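Local coordinates for protein ECF RNA polymerase sigma factor SigK (Mycobacterium tuberculosis, PDB 4NQW) that probably acts as an ECF sigma factor that directs RNA polymerase to specific promoters and is held inactive by an anti-sigma factor until released by regulated intramembrane proteolysis, at residues A[73-78]-A[98-103]. Numbering follows the deposited sequence.
With CD (cadmium ion), chain F.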
loop_
_atom_site.group_PDB
_atom_site.type_symbol
_atom_site.label_atom_id
_atom_site.label_comp_id
_atom_site.label_asym_id
_atom_site.label_seq_id
_atom_site.Cartn_x
_atom_site.Cartn_y
_atom_site.Cartn_z
ATOM N N GLN A 73 -12.425 9.171 -1.497
ATOM C CA GLN A 73 -13.471 9.382 -0.489
ATOM C C GLN A 73 -13.732 8.119 0.319
ATOM O O GLN A 73 -13.810 8.167 1.546
ATOM C CB GLN A 73 -14.788 9.805 -1.140
ATOM C CG GLN A 73 -14.828 11.235 -1.630
ATOM C CD GLN A 73 -16.190 11.598 -2.188
ATOM O OE1 GLN A 73 -16.702 10.928 -3.086
ATOM N NE2 GLN A 73 -16.790 12.651 -1.654
ATOM N N GLU A 74 -13.890 6.999 -0.383
ATOM C CA GLU A 74 -14.109 5.708 0.264
ATOM C C GLU A 74 -12.972 5.392 1.230
ATOM O O GLU A 74 -13.208 4.881 2.323
ATOM C CB GLU A 74 -14.233 4.591 -0.776
ATOM C CG GLU A 74 -15.526 4.616 -1.579
ATOM C CD GLU A 74 -15.569 3.565 -2.679
ATOM O OE1 GLU A 74 -14.633 2.741 -2.779
ATOM O OE2 GLU A 74 -16.549 3.565 -3.452
ATOM N N ILE A 75 -11.745 5.714 0.821
ATOM C CA ILE A 75 -10.554 5.444 1.628
ATOM C C ILE A 75 -10.597 6.216 2.944
ATOM O O ILE A 75 -10.419 5.630 4.007
ATOM C CB ILE A 75 -9.254 5.771 0.855
ATOM C CG1 ILE A 75 -9.078 4.785 -0.303
ATOM C CG2 ILE A 75 -8.041 5.684 1.771
ATOM C CD1 ILE A 75 -8.129 5.240 -1.394
ATOM N N TYR A 76 -10.850 7.519 2.874
ATOM C CA TYR A 76 -10.906 8.349 4.083
ATOM C C TYR A 76 -12.165 8.113 4.923
ATOM O O TYR A 76 -12.159 8.386 6.126
ATOM C CB TYR A 76 -10.731 9.832 3.740
ATOM C CG TYR A 76 -9.300 10.161 3.396
ATOM C CD1 TYR A 76 -8.900 10.343 2.076
ATOM C CD2 TYR A 76 -8.336 10.256 4.391
ATOM C CE1 TYR A 76 -7.581 10.628 1.760
ATOM C CE2 TYR A 76 -7.016 10.538 4.086
ATOM C CZ TYR A 76 -6.643 10.724 2.771
ATOM O OH TYR A 76 -5.333 11.009 2.470
ATOM N N LEU A 77 -13.228 7.596 4.308
ATOM C CA LEU A 77 -14.389 7.132 5.075
ATOM C C LEU A 77 -13.992 5.902 5.896
ATOM O O LEU A 77 -14.355 5.800 7.064
ATOM C CB LEU A 77 -15.585 6.823 4.159
ATOM C CG LEU A 77 -16.985 6.609 4.768
ATOM C CD1 LEU A 77 -17.112 5.283 5.513
ATOM C CD2 LEU A 77 -17.404 7.762 5.671
ATOM N N GLU A 78 -13.235 4.982 5.294
ATOM C CA GLU A 78 -12.731 3.816 6.034
ATOM C C GLU A 78 -11.739 4.224 7.124
ATOM O O GLU A 78 -11.736 3.631 8.202
ATOM C CB GLU A 78 -12.088 2.773 5.108
ATOM C CG GLU A 78 -11.621 1.527 5.862
ATOM C CD GLU A 78 -11.106 0.409 4.974
ATOM O OE1 GLU A 78 -10.613 -0.597 5.525
ATOM O OE2 GLU A 78 -11.187 0.518 3.733
ATOM N N LEU A 98 -1.833 4.097 3.344
ATOM C CA LEU A 98 -1.476 3.821 1.947
ATOM C C LEU A 98 -1.755 2.374 1.545
ATOM O O LEU A 98 -2.102 2.104 0.398
ATOM C CB LEU A 98 -0.014 4.181 1.651
ATOM C CG LEU A 98 0.247 5.588 1.100
ATOM C CD1 LEU A 98 -0.504 5.835 -0.199
ATOM C CD2 LEU A 98 -0.120 6.648 2.116
ATOM N N THR A 99 -1.609 1.453 2.492
ATOM C CA THR A 99 -1.887 0.041 2.241
ATOM C C THR A 99 -3.370 -0.198 1.958
ATOM O O THR A 99 -3.714 -0.944 1.039
ATOM C CB THR A 99 -1.444 -0.832 3.429
ATOM O OG1 THR A 99 -0.046 -0.632 3.667
ATOM C CG2 THR A 99 -1.700 -2.307 3.151
ATOM N N MET A 100 -4.245 0.430 2.741
ATOM C CA MET A 100 -5.687 0.297 2.521
ATOM C C MET A 100 -6.134 1.032 1.255
ATOM O O MET A 100 -7.092 0.620 0.603
ATOM C CB MET A 100 -6.485 0.765 3.747
ATOM C CG MET A 100 -6.426 2.254 4.052
ATOM S SD MET A 100 -7.714 2.790 5.198
ATOM C CE MET A 100 -7.375 1.755 6.621
ATOM N N ALA A 101 -5.428 2.112 0.915
ATOM C CA ALA A 101 -5.695 2.874 -0.309
ATOM C C ALA A 101 -5.324 2.066 -1.546
ATOM O O ALA A 101 -6.071 2.029 -2.528
ATOM C CB ALA A 101 -4.926 4.186 -0.294
ATOM N N HIS A 102 -4.164 1.421 -1.488
ATOM C CA HIS A 102 -3.696 0.573 -2.574
ATOM C C HIS A 102 -4.598 -0.639 -2.765
ATOM O O HIS A 102 -4.928 -1.009 -3.893
ATOM C CB HIS A 102 -2.279 0.090 -2.296
ATOM C CG HIS A 102 -1.682 -0.667 -3.434
ATOM N ND1 HIS A 102 -1.128 -0.039 -4.525
ATOM C CD2 HIS A 102 -1.578 -1.996 -3.669
ATOM C CE1 HIS A 102 -0.698 -0.949 -5.378
ATOM N NE2 HIS A 102 -0.958 -2.145 -4.883
ATOM N N ARG A 103 -4.974 -1.264 -1.655
ATOM C CA ARG A 103 -5.860 -2.420 -1.685
ATOM C C ARG A 103 -7.179 -2.069 -2.370
ATOM O O ARG A 103 -7.705 -2.864 -3.149
ATOM C CB ARG A 103 -6.120 -2.923 -0.263
ATOM C CG ARG A 103 -7.063 -4.115 -0.172
ATOM C CD ARG A 103 -7.490 -4.367 1.262
ATOM N NE ARG A 103 -8.583 -5.339 1.343
ATOM C CZ ARG A 103 -8.454 -6.613 1.710
ATOM N NH1 ARG A 103 -7.274 -7.112 2.057
ATOM N NH2 ARG A 103 -9.524 -7.399 1.741
HETATM CD CD CD F . -10.534 -2.141 3.469
HETATM O O HOH W 1 -9.059 1.926 2.377
HETATM O O HOH W 2 -12.489 -3.974 4.076
#
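Ile75, Met100 and Ala101 form a buried, mostly apolar helix-helix contact between helix 65-82 and helix 93-111, with Glu78 joining them from a partly exposed position. The N-to-C directions of the two segments make 137°, an oblique antiparallel crossing, with their axes 9.8 Å apart at the closest approach. Ile75 packs on Ala101, its CD1 3.5 Å from Ala101 CB. The CG2 branch of Ile75, anti to the backbone N, also meets Ala101 CB, at 4.0 Å. Ile75 further packs on Val54 and Val58 of helix 42-62. Both helices belong to sigma-70 domain 2, which is helical here; in sigma-70 factors this domain contacts the -10 element and helps to melt the DNA. Met100 and Glu78 approach from opposite directions. Met100 SD sits 4.1 Å from Ile75 O. The bend at chi3, 58°, sets Met100 CE 4.1 Å from Glu78 OE1. The extended Glu78 side chain carries its carboxylate to a cadmium ion, which both oxygens bind, OE1 at 2.6 Å and OE2 at 2.8 Å. A water is a further ligand of this ion. Glu78 OE2 also accepts a hydrogen bond from Arg104. A second water donates to Glu78 OE2 and, weakly, to Met100 O, forming a weak bridge between the helices.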